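Local coordinates for protein putative non-ribosomal peptide synthetase (Actinomadura parvosata subsp. kistnae, PDB 6M7L) that probably serves as a condensation-type domain of a non-ribosomal peptide synthetase, the multidomain machinery that assembles peptides without a ribosome, at residues Arg97-Ile102 / Gly126-Arg131; Arg120-Thr125 / Leu145-Arg150. One frame throughout, in Å; residues are numbered along the deposited sequence.

Contact 1: Arg97-Ile102 / Gly126-Arg131; sequences RPPLEI and GEVPWR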
ATOM      1  N   ARG A  97     -28.208   4.797  -1.331  1.00 68.23           N
ATOM      2  CA  ARG A  97     -27.257   3.789  -1.758  1.00 75.08           C
ATOM      3  C   ARG A  97     -26.927   4.015  -3.233  1.00 67.63           C
ATOM      4  O   ARG A  97     -27.754   4.534  -3.989  1.00 72.31           O
ATOM      5  CB  ARG A  97     -27.835   2.390  -1.550  1.00 74.57           C
ATOM      6  CG  ARG A  97     -28.964   2.046  -2.511  1.00 79.60           C
ATOM      7  CD  ARG A  97     -29.599   0.700  -2.202  1.00 83.11           C
ATOM      8  NE  ARG A  97     -28.691  -0.192  -1.486  1.00 84.84           N
ATOM      9  CZ  ARG A  97     -28.764  -1.519  -1.528  1.00 86.77           C
ATOM     10  NH1 ARG A  97     -29.692  -2.111  -2.268  1.00 88.03           N
ATOM     11  NH2 ARG A  97     -27.901  -2.255  -0.841  1.00 80.76           N
ATOM     12  N   PRO A  98     -25.718   3.657  -3.670  1.00 67.36           N
ATOM     13  CA  PRO A  98     -25.378   3.842  -5.075  1.00 60.33           C
ATOM     14  C   PRO A  98     -26.162   2.876  -5.944  1.00 61.95           C
ATOM     15  O   PRO A  98     -26.456   1.742  -5.526  1.00 68.91           O
ATOM     16  CB  PRO A  98     -23.871   3.535  -5.114  1.00 63.11           C
ATOM     17  CG  PRO A  98     -23.688   2.555  -4.009  1.00 63.68           C
ATOM     18  CD  PRO A  98     -24.615   3.033  -2.918  1.00 74.07           C
ATOM     19  N   PRO A  99     -26.543   3.285  -7.149  1.00 56.07           N
ATOM     20  CA  PRO A  99     -27.135   2.329  -8.087  1.00 53.10           C
ATOM     21  C   PRO A  99     -26.102   1.314  -8.550  1.00 55.05           C
ATOM     22  O   PRO A  99     -24.904   1.597  -8.617  1.00 56.25           O
ATOM     23  CB  PRO A  99     -27.615   3.210  -9.247  1.00 52.49           C
ATOM     24  CG  PRO A  99     -26.815   4.465  -9.135  1.00 49.88           C
ATOM     25  CD  PRO A  99     -26.549   4.662  -7.673  1.00 56.65           C
ATOM     26  N   LEU A 100     -26.583   0.113  -8.857  1.00 55.39           N
ATOM     27  CA  LEU A 100     -25.732  -0.989  -9.307  1.00 50.89           C
ATOM     28  C   LEU A 100     -26.336  -1.569 -10.582  1.00 54.26           C
ATOM     29  O   LEU A 100     -27.274  -2.368 -10.523  1.00 55.96           O
ATOM     30  CB  LEU A 100     -25.594  -2.058  -8.228  1.00 50.16           C
ATOM     31  CG  LEU A 100     -24.884  -3.349  -8.649  1.00 60.83           C
ATOM     32  CD1 LEU A 100     -23.466  -3.062  -9.138  1.00 63.17           C
ATOM     33  CD2 LEU A 100     -24.869  -4.359  -7.511  1.00 57.66           C
ATOM     34  N   GLU A 101     -25.801  -1.162 -11.729  1.00 51.48           N
ATOM     35  CA  GLU A 101     -26.202  -1.755 -12.994  1.00 47.10           C
ATOM     36  C   GLU A 101     -25.545  -3.118 -13.164  1.00 60.85           C
ATOM     37  O   GLU A 101     -24.357  -3.294 -12.873  1.00 59.62           O
ATOM     38  CB  GLU A 101     -25.826  -0.850 -14.167  1.00 49.23           C
ATOM     39  CG  GLU A 101     -26.079  -1.489 -15.527  1.00 50.25           C
ATOM     40  CD  GLU A 101     -25.528  -0.673 -16.678  1.00 54.97           C
ATOM     41  OE1 GLU A 101     -25.855  -0.989 -17.843  1.00 56.81           O
ATOM     42  OE2 GLU A 101     -24.765   0.283 -16.421  1.00 51.91           O
ATOM     43  N   ILE A 102     -26.330  -4.083 -13.626  1.00 57.16           N
ATOM     44  CA  ILE A 102     -25.842  -5.412 -13.965  1.00 60.34           C
ATOM     45  C   ILE A 102     -26.027  -5.577 -15.465  1.00 61.11           C
ATOM     46  O   ILE A 102     -27.158  -5.694 -15.953  1.00 64.29           O
ATOM     47  CB  ILE A 102     -26.573  -6.505 -13.174  1.00 58.64           C
ATOM     48  CG1 ILE A 102     -26.237  -6.377 -11.684  1.00 54.34           C
ATOM     49  CG2 ILE A 102     -26.208  -7.882 -13.702  1.00 55.88           C
ATOM     50  CD1 ILE A 102     -26.991  -7.338 -10.794  1.00 69.85           C
ATOM     51  N   GLY A 126     -30.217  15.460  -7.826  1.00 62.73           N
ATOM     52  CA  GLY A 126     -31.076  14.373  -7.397  1.00 70.24           C
ATOM     53  C   GLY A 126     -30.448  12.997  -7.482  1.00 75.49           C
ATOM     54  O   GLY A 126     -31.149  12.004  -7.703  1.00 77.66           O
ATOM     55  N   GLU A 127     -29.131  12.916  -7.299  1.00 70.12           N
ATOM     56  CA  GLU A 127     -28.423  11.645  -7.358  1.00 64.02           C
ATOM     57  C   GLU A 127     -27.226  11.688  -6.424  1.00 61.43           C
ATOM     58  O   GLU A 127     -26.585  12.731  -6.262  1.00 62.84           O
ATOM     59  CB  GLU A 127     -27.940  11.322  -8.775  1.00 62.75           C
ATOM     60  CG  GLU A 127     -28.966  10.677  -9.680  1.00 59.45           C
ATOM     61  CD  GLU A 127     -28.432  10.489 -11.085  1.00 69.82           C
ATOM     62  OE1 GLU A 127     -27.268  10.875 -11.334  1.00 64.94           O
ATOM     63  OE2 GLU A 127     -29.172   9.959 -11.940  1.00 70.67           O
ATOM     64  N   VAL A 128     -26.921  10.542  -5.824  1.00 62.11           N
ATOM     65  CA  VAL A 128     -25.687  10.400  -5.055  1.00 63.03           C
ATOM     66  C   VAL A 128     -24.531  10.450  -6.045  1.00 57.32           C
ATOM     67  O   VAL A 128     -24.693  10.052  -7.209  1.00 54.66           O
ATOM     68  CB  VAL A 128     -25.680   9.111  -4.217  1.00 58.99           C
ATOM     69  CG1 VAL A 128     -26.844   9.118  -3.247  1.00 64.64           C
ATOM     70  CG2 VAL A 128     -25.721   7.878  -5.110  1.00 49.26           C
ATOM     71  N   PRO A 129     -23.361  10.931  -5.642  1.00 51.72           N
ATOM     72  CA  PRO A 129     -22.309  11.226  -6.625  1.00 54.77           C
ATOM     73  C   PRO A 129     -21.443  10.031  -6.990  1.00 56.81           C
ATOM     74  O   PRO A 129     -20.265  10.203  -7.321  1.00 52.37           O
ATOM     75  CB  PRO A 129     -21.491  12.314  -5.925  1.00 49.46           C
ATOM     76  CG  PRO A 129     -21.633  11.985  -4.475  1.00 54.55           C
ATOM     77  CD  PRO A 129     -22.988  11.366  -4.285  1.00 57.20           C
ATOM     78  N   TRP A 130     -21.997   8.822  -6.943  1.00 50.88           N
ATOM     79  CA  TRP A 130     -21.259   7.667  -7.432  1.00 55.98           C
ATOM     80  C   TRP A 130     -22.237   6.563  -7.804  1.00 54.44           C
ATOM     81  O   TRP A 130     -23.403   6.577  -7.403  1.00 52.63           O
ATOM     82  CB  TRP A 130     -20.226   7.171  -6.410  1.00 59.88           C
ATOM     83  CG  TRP A 130     -20.791   6.516  -5.188  1.00 58.34           C
ATOM     84  CD1 TRP A 130     -21.814   6.970  -4.407  1.00 59.08           C
ATOM     85  CD2 TRP A 130     -20.339   5.297  -4.588  1.00 60.48           C
ATOM     86  NE1 TRP A 130     -22.036   6.100  -3.367  1.00 62.55           N
ATOM     87  CE2 TRP A 130     -21.143   5.066  -3.455  1.00 64.58           C
ATOM     88  CE3 TRP A 130     -19.336   4.374  -4.904  1.00 56.76           C
ATOM     89  CZ2 TRP A 130     -20.971   3.954  -2.632  1.00 62.40           C
ATOM     90  CZ3 TRP A 130     -19.172   3.269  -4.091  1.00 55.75           C
ATOM     91  CH2 TRP A 130     -19.984   3.068  -2.969  1.00 64.95           C
ATOM     92  N   ARG A 131     -21.740   5.612  -8.589  1.00 54.38           N
ATOM     93  CA  ARG A 131     -22.547   4.503  -9.075  1.00 54.34           C
ATOM     94  C   ARG A 131     -21.615   3.372  -9.486  1.00 55.13           C
ATOM     95  O   ARG A 131     -20.408   3.565  -9.653  1.00 49.64           O
ATOM     96  CB  ARG A 131     -23.435   4.930 -10.245  1.00 50.62           C
ATOM     97  CG  ARG A 131     -22.690   5.700 -11.313  1.00 57.29           C
ATOM     98  CD  ARG A 131     -23.509   5.868 -12.579  1.00 58.05           C
ATOM     99  NE  ARG A 131     -22.630   6.077 -13.722  1.00 61.33           N
ATOM    100  CZ  ARG A 131     -22.364   7.258 -14.268  1.00 64.25           C
ATOM    101  NH1 ARG A 131     -22.929   8.359 -13.792  1.00 60.80           N
ATOM    102  NH2 ARG A 131     -21.535   7.330 -15.298  1.00 65.44           N
TER

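Contact 2: Arg120-Thr125 / Leu145-Arg150; sequences RPFDLT and LVVAHR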
ATOM      1  N   ARG A 120     -21.016   8.775 -18.453  1.00 55.54           N
ATOM      2  CA  ARG A 120     -22.411   9.152 -18.251  1.00 60.88           C
ATOM      3  C   ARG A 120     -22.509  10.239 -17.185  1.00 64.58           C
ATOM      4  O   ARG A 120     -21.995  10.060 -16.072  1.00 62.54           O
ATOM      5  CB  ARG A 120     -23.255   7.945 -17.844  1.00 66.03           C
ATOM      6  CG  ARG A 120     -23.574   6.979 -18.969  1.00 63.00           C
ATOM      7  CD  ARG A 120     -24.571   5.928 -18.512  1.00 53.95           C
ATOM      8  NE  ARG A 120     -25.054   5.118 -19.627  1.00 61.83           N
ATOM      9  CZ  ARG A 120     -25.883   4.087 -19.496  1.00 70.62           C
ATOM     10  NH1 ARG A 120     -26.326   3.737 -18.295  1.00 65.35           N
ATOM     11  NH2 ARG A 120     -26.269   3.406 -20.567  1.00 68.59           N
ATOM     12  N   PRO A 121     -23.150  11.367 -17.479  1.00 71.02           N
ATOM     13  CA  PRO A 121     -23.160  12.483 -16.529  1.00 64.19           C
ATOM     14  C   PRO A 121     -23.982  12.171 -15.288  1.00 60.39           C
ATOM     15  O   PRO A 121     -24.867  11.313 -15.285  1.00 56.37           O
ATOM     16  CB  PRO A 121     -23.790  13.629 -17.331  1.00 68.67           C
ATOM     17  CG  PRO A 121     -23.694  13.203 -18.774  1.00 73.58           C
ATOM     18  CD  PRO A 121     -23.806  11.714 -18.749  1.00 69.53           C
ATOM     19  N   PHE A 122     -23.665  12.890 -14.216  1.00 62.18           N
ATOM     20  CA  PHE A 122     -24.420  12.835 -12.975  1.00 61.14           C
ATOM     21  C   PHE A 122     -25.351  14.038 -12.882  1.00 61.40           C
ATOM     22  O   PHE A 122     -24.977  15.157 -13.247  1.00 65.41           O
ATOM     23  CB  PHE A 122     -23.494  12.825 -11.755  1.00 60.08           C
ATOM     24  CG  PHE A 122     -22.754  11.534 -11.548  1.00 63.62           C
ATOM     25  CD1 PHE A 122     -21.482  11.359 -12.066  1.00 61.66           C
ATOM     26  CD2 PHE A 122     -23.317  10.509 -10.806  1.00 66.29           C
ATOM     27  CE1 PHE A 122     -20.791  10.177 -11.865  1.00 59.79           C
ATOM     28  CE2 PHE A 122     -22.630   9.323 -10.600  1.00 56.13           C
ATOM     29  CZ  PHE A 122     -21.365   9.158 -11.130  1.00 57.34           C
ATOM     30  N   ASP A 123     -26.564  13.801 -12.393  1.00 69.32           N
ATOM     31  CA  ASP A 123     -27.470  14.875 -11.989  1.00 63.61           C
ATOM     32  C   ASP A 123     -27.289  15.038 -10.485  1.00 60.60           C
ATOM     33  O   ASP A 123     -28.028  14.465  -9.684  1.00 68.29           O
ATOM     34  CB  ASP A 123     -28.912  14.559 -12.365  1.00 65.98           C
ATOM     35  CG  ASP A 123     -29.884  15.628 -11.897  1.00 75.60           C
ATOM     36  OD1 ASP A 123     -29.427  16.645 -11.329  1.00 72.45           O
ATOM     37  OD2 ASP A 123     -31.104  15.450 -12.091  1.00 79.26           O
ATOM     38  N   LEU A 124     -26.289  15.834 -10.102  1.00 57.02           N
ATOM     39  CA  LEU A 124     -25.902  15.960  -8.701  1.00 56.77           C
ATOM     40  C   LEU A 124     -26.998  16.550  -7.821  1.00 66.16           C
ATOM     41  O   LEU A 124     -26.881  16.478  -6.592  1.00 61.45           O
ATOM     42  CB  LEU A 124     -24.636  16.812  -8.590  1.00 58.54           C
ATOM     43  CG  LEU A 124     -23.398  16.229  -9.274  1.00 57.67           C
ATOM     44  CD1 LEU A 124     -22.209  17.167  -9.136  1.00 58.33           C
ATOM     45  CD2 LEU A 124     -23.072  14.857  -8.700  1.00 60.65           C
ATOM     46  N   THR A 125     -28.050  17.129  -8.406  1.00 69.55           N
ATOM     47  CA  THR A 125     -29.143  17.646  -7.590  1.00 68.76           C
ATOM     48  C   THR A 125     -30.030  16.530  -7.056  1.00 66.67           C
ATOM     49  O   THR A 125     -30.538  16.634  -5.935  1.00 72.19           O
ATOM     50  CB  THR A 125     -29.984  18.646  -8.387  1.00 70.73           C
ATOM     51  OG1 THR A 125     -30.612  17.980  -9.488  1.00 71.47           O
ATOM     52  CG2 THR A 125     -29.111  19.778  -8.913  1.00 62.80           C
ATOM     53  N   LEU A 145     -17.171  -1.803 -12.475  1.00 52.88           N
ATOM     54  CA  LEU A 145     -16.773  -0.418 -12.680  1.00 49.83           C
ATOM     55  C   LEU A 145     -17.412   0.438 -11.600  1.00 50.92           C
ATOM     56  O   LEU A 145     -18.618   0.335 -11.353  1.00 51.79           O
ATOM     57  CB  LEU A 145     -17.189   0.084 -14.065  1.00 53.74           C
ATOM     58  CG  LEU A 145     -17.017   1.587 -14.318  1.00 57.18           C
ATOM     59  CD1 LEU A 145     -15.545   1.981 -14.333  1.00 52.16           C
ATOM     60  CD2 LEU A 145     -17.696   1.992 -15.613  1.00 50.67           C
ATOM     61  N   VAL A 146     -16.603   1.265 -10.951  1.00 46.58           N
ATOM     62  CA  VAL A 146     -17.078   2.225  -9.963  1.00 50.30           C
ATOM     63  C   VAL A 146     -16.734   3.611 -10.479  1.00 51.71           C
ATOM     64  O   VAL A 146     -15.562   3.905 -10.748  1.00 47.06           O
ATOM     65  CB  VAL A 146     -16.459   1.982  -8.577  1.00 51.17           C
ATOM     66  CG1 VAL A 146     -16.941   3.041  -7.589  1.00 41.76           C
ATOM     67  CG2 VAL A 146     -16.800   0.583  -8.080  1.00 45.30           C
ATOM     68  N   VAL A 147     -17.751   4.450 -10.638  1.00 50.02           N
ATOM     69  CA  VAL A 147     -17.582   5.831 -11.069  1.00 42.25           C
ATOM     70  C   VAL A 147     -18.010   6.732  -9.923  1.00 47.01           C
ATOM     71  O   VAL A 147     -19.030   6.480  -9.273  1.00 52.15           O
ATOM     72  CB  VAL A 147     -18.396   6.134 -12.342  1.00 50.56           C
ATOM     73  CG1 VAL A 147     -18.066   7.523 -12.868  1.00 53.04           C
ATOM     74  CG2 VAL A 147     -18.137   5.076 -13.404  1.00 49.18           C
ATOM     75  N   ALA A 148     -17.222   7.772  -9.664  1.00 48.33           N
ATOM     76  CA  ALA A 148     -17.536   8.743  -8.628  1.00 52.27           C
ATOM     77  C   ALA A 148     -17.243  10.136  -9.160  1.00 51.55           C
ATOM     78  O   ALA A 148     -16.168  10.372  -9.720  1.00 53.57           O
ATOM     79  CB  ALA A 148     -16.732   8.478  -7.350  1.00 48.28           C
ATOM     80  N   HIS A 149     -18.195  11.049  -8.999  1.00 53.72           N
ATOM     81  CA  HIS A 149     -17.991  12.411  -9.467  1.00 53.03           C
ATOM     82  C   HIS A 149     -16.918  13.092  -8.628  1.00 55.26           C
ATOM     83  O   HIS A 149     -16.812  12.857  -7.420  1.00 53.70           O
ATOM     84  CB  HIS A 149     -19.297  13.201  -9.409  1.00 56.08           C
ATOM     85  CG  HIS A 149     -19.286  14.435 -10.257  1.00 59.10           C
ATOM     86  ND1 HIS A 149     -18.635  15.589  -9.882  1.00 51.71           N
ATOM     87  CD2 HIS A 149     -19.828  14.686 -11.471  1.00 53.85           C
ATOM     88  CE1 HIS A 149     -18.781  16.501 -10.826  1.00 51.27           C
ATOM     89  NE2 HIS A 149     -19.501  15.978 -11.802  1.00 48.15           N
ATOM     90  N   ARG A 150     -16.113  13.940  -9.273  1.00 50.75           N
ATOM     91  CA  ARG A 150     -15.009  14.582  -8.566  1.00 53.35           C
ATOM     92  C   ARG A 150     -15.476  15.614  -7.548  1.00 52.06           C
ATOM     93  O   ARG A 150     -14.639  16.172  -6.830  1.00 58.70           O
ATOM     94  CB  ARG A 150     -14.045  15.225  -9.563  1.00 49.24           C
ATOM     95  CG  ARG A 150     -13.430  14.242 -10.548  1.00 47.85           C
ATOM     96  CD  ARG A 150     -12.376  14.908 -11.421  1.00 44.63           C
ATOM     97  NE  ARG A 150     -11.064  14.295 -11.238  1.00 64.31           N
ATOM     98  CZ  ARG A 150     -10.598  13.293 -11.977  1.00 67.19           C
ATOM     99  NH1 ARG A 150      -9.393  12.794 -11.737  1.00 75.30           N
ATOM    100  NH2 ARG A 150     -11.335  12.794 -12.958  1.00 73.26           N
TER

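Contact 1: Arg97-Ile102 / Gly126-Arg131
Pro98 lies over one face of the Trp130 indole. The two side chains run side by side and point the same way. Pro98 CB makes a CH-pi contact, 3.7 Å from the centroid of the five-membered ring and 20° off its normal. CG of the same proline reaches the rim of the six-membered ring, 3.4 Å from Trp130 CZ2. The chi1 of Trp130 (71°) sets CG between the backbone N and the carbonyl carbon, and the ring end swings nearer to the proline. Pro99 crosses Arg131 at a slant: its CG is 3.6 Å from Arg131 CB. Only the root of that arginine is used here. Its extended chain leads away, and the guanidinium is bound by Arg117 O, Arg120 O and His133. Val128 touches both prolines with one branch, CG2, 4.1 Å from Pro98 CA and 4.2 Å from Pro99 CD. The contact is apolar packing where the two parallel strands of a beta-alpha-beta unit begin (strand 100-102, helix 110-119, strand 130-136). The strands are neighbours, and Pro99 and Glu101 bond through their backbones to Ala132. Helix 58-71 also packs here, with Leu65 on Pro98 and Val68 on Trp130.

Contact 2: Arg120-Thr125 / Leu145-Arg150
The His149 ring takes Leu124 on one face and Phe122 at its edge. Leu124 CD1 stands over the middle of the imidazole, 3.9 Å from the centroid and 8° off the normal, a CH-pi contact. The second branch, Leu124 CD2, lies 4.1 Å from His149 CG. At the rim, Phe122 CD1 lies in the imidazole plane, 3.8 Å from His149 CD2. The two ring planes are 81° apart, but the pair is oblique and their side chains slide past each other in opposite directions. The edge of the Phe122 ring meets Val147, whose CG1 is 3.9 Å from Phe122 CE1. His149 has CG anti to its backbone N (chi1 -162°), which carries the ring to the loop after helix 110-119. That loop is braced by an Asx turn. Asp123 OD1 accepts from Thr125 N at 3.3 Å and from Thr125 OG1 at 2.6 Å, both from the same face of the carboxylate. Arg36 adds a salt bridge to this oxygen. Phe122 also has a cation-pi contact with Arg131 and an edge-to-face contact with His45.

By sequence, His149 and Arg150 occupy the two leading positions of the HHxxxDG motif of condensation domains, with arginine in the second. The contact is buried, and its two segments meet through carbon packing and a CH-pi contact. The imidazole is therefore positioned by carbon packing on face and edge, while its ND1 is hydrogen-bonded to Ile151 N. Together these probably fix the rotation of the ring at the end of strand 141-149.

Contact 1 is partly buried and lies farther from the chain centre, about 22 Å against 16 Å for contact 2 (centre to centre), which is fully buried. Both reach the same mixed sheet. Contact 1 joins strand 100-102, at one edge of the sheet within this chain, to strand 130-136. Contact 2 sets the loop after helix 110-119 against strand 141-149, the neighbour of 130-136 in the sheet. Their centres are about 8 Å apart, and their segments alternate along the chain. Pro129 O, just before strand 130-136, probably accepts a hydrogen bond from His149 N. Proline rings pack on a tryptophan in contact 1; leucine and phenylalanine pack round a motif histidine in contact 2.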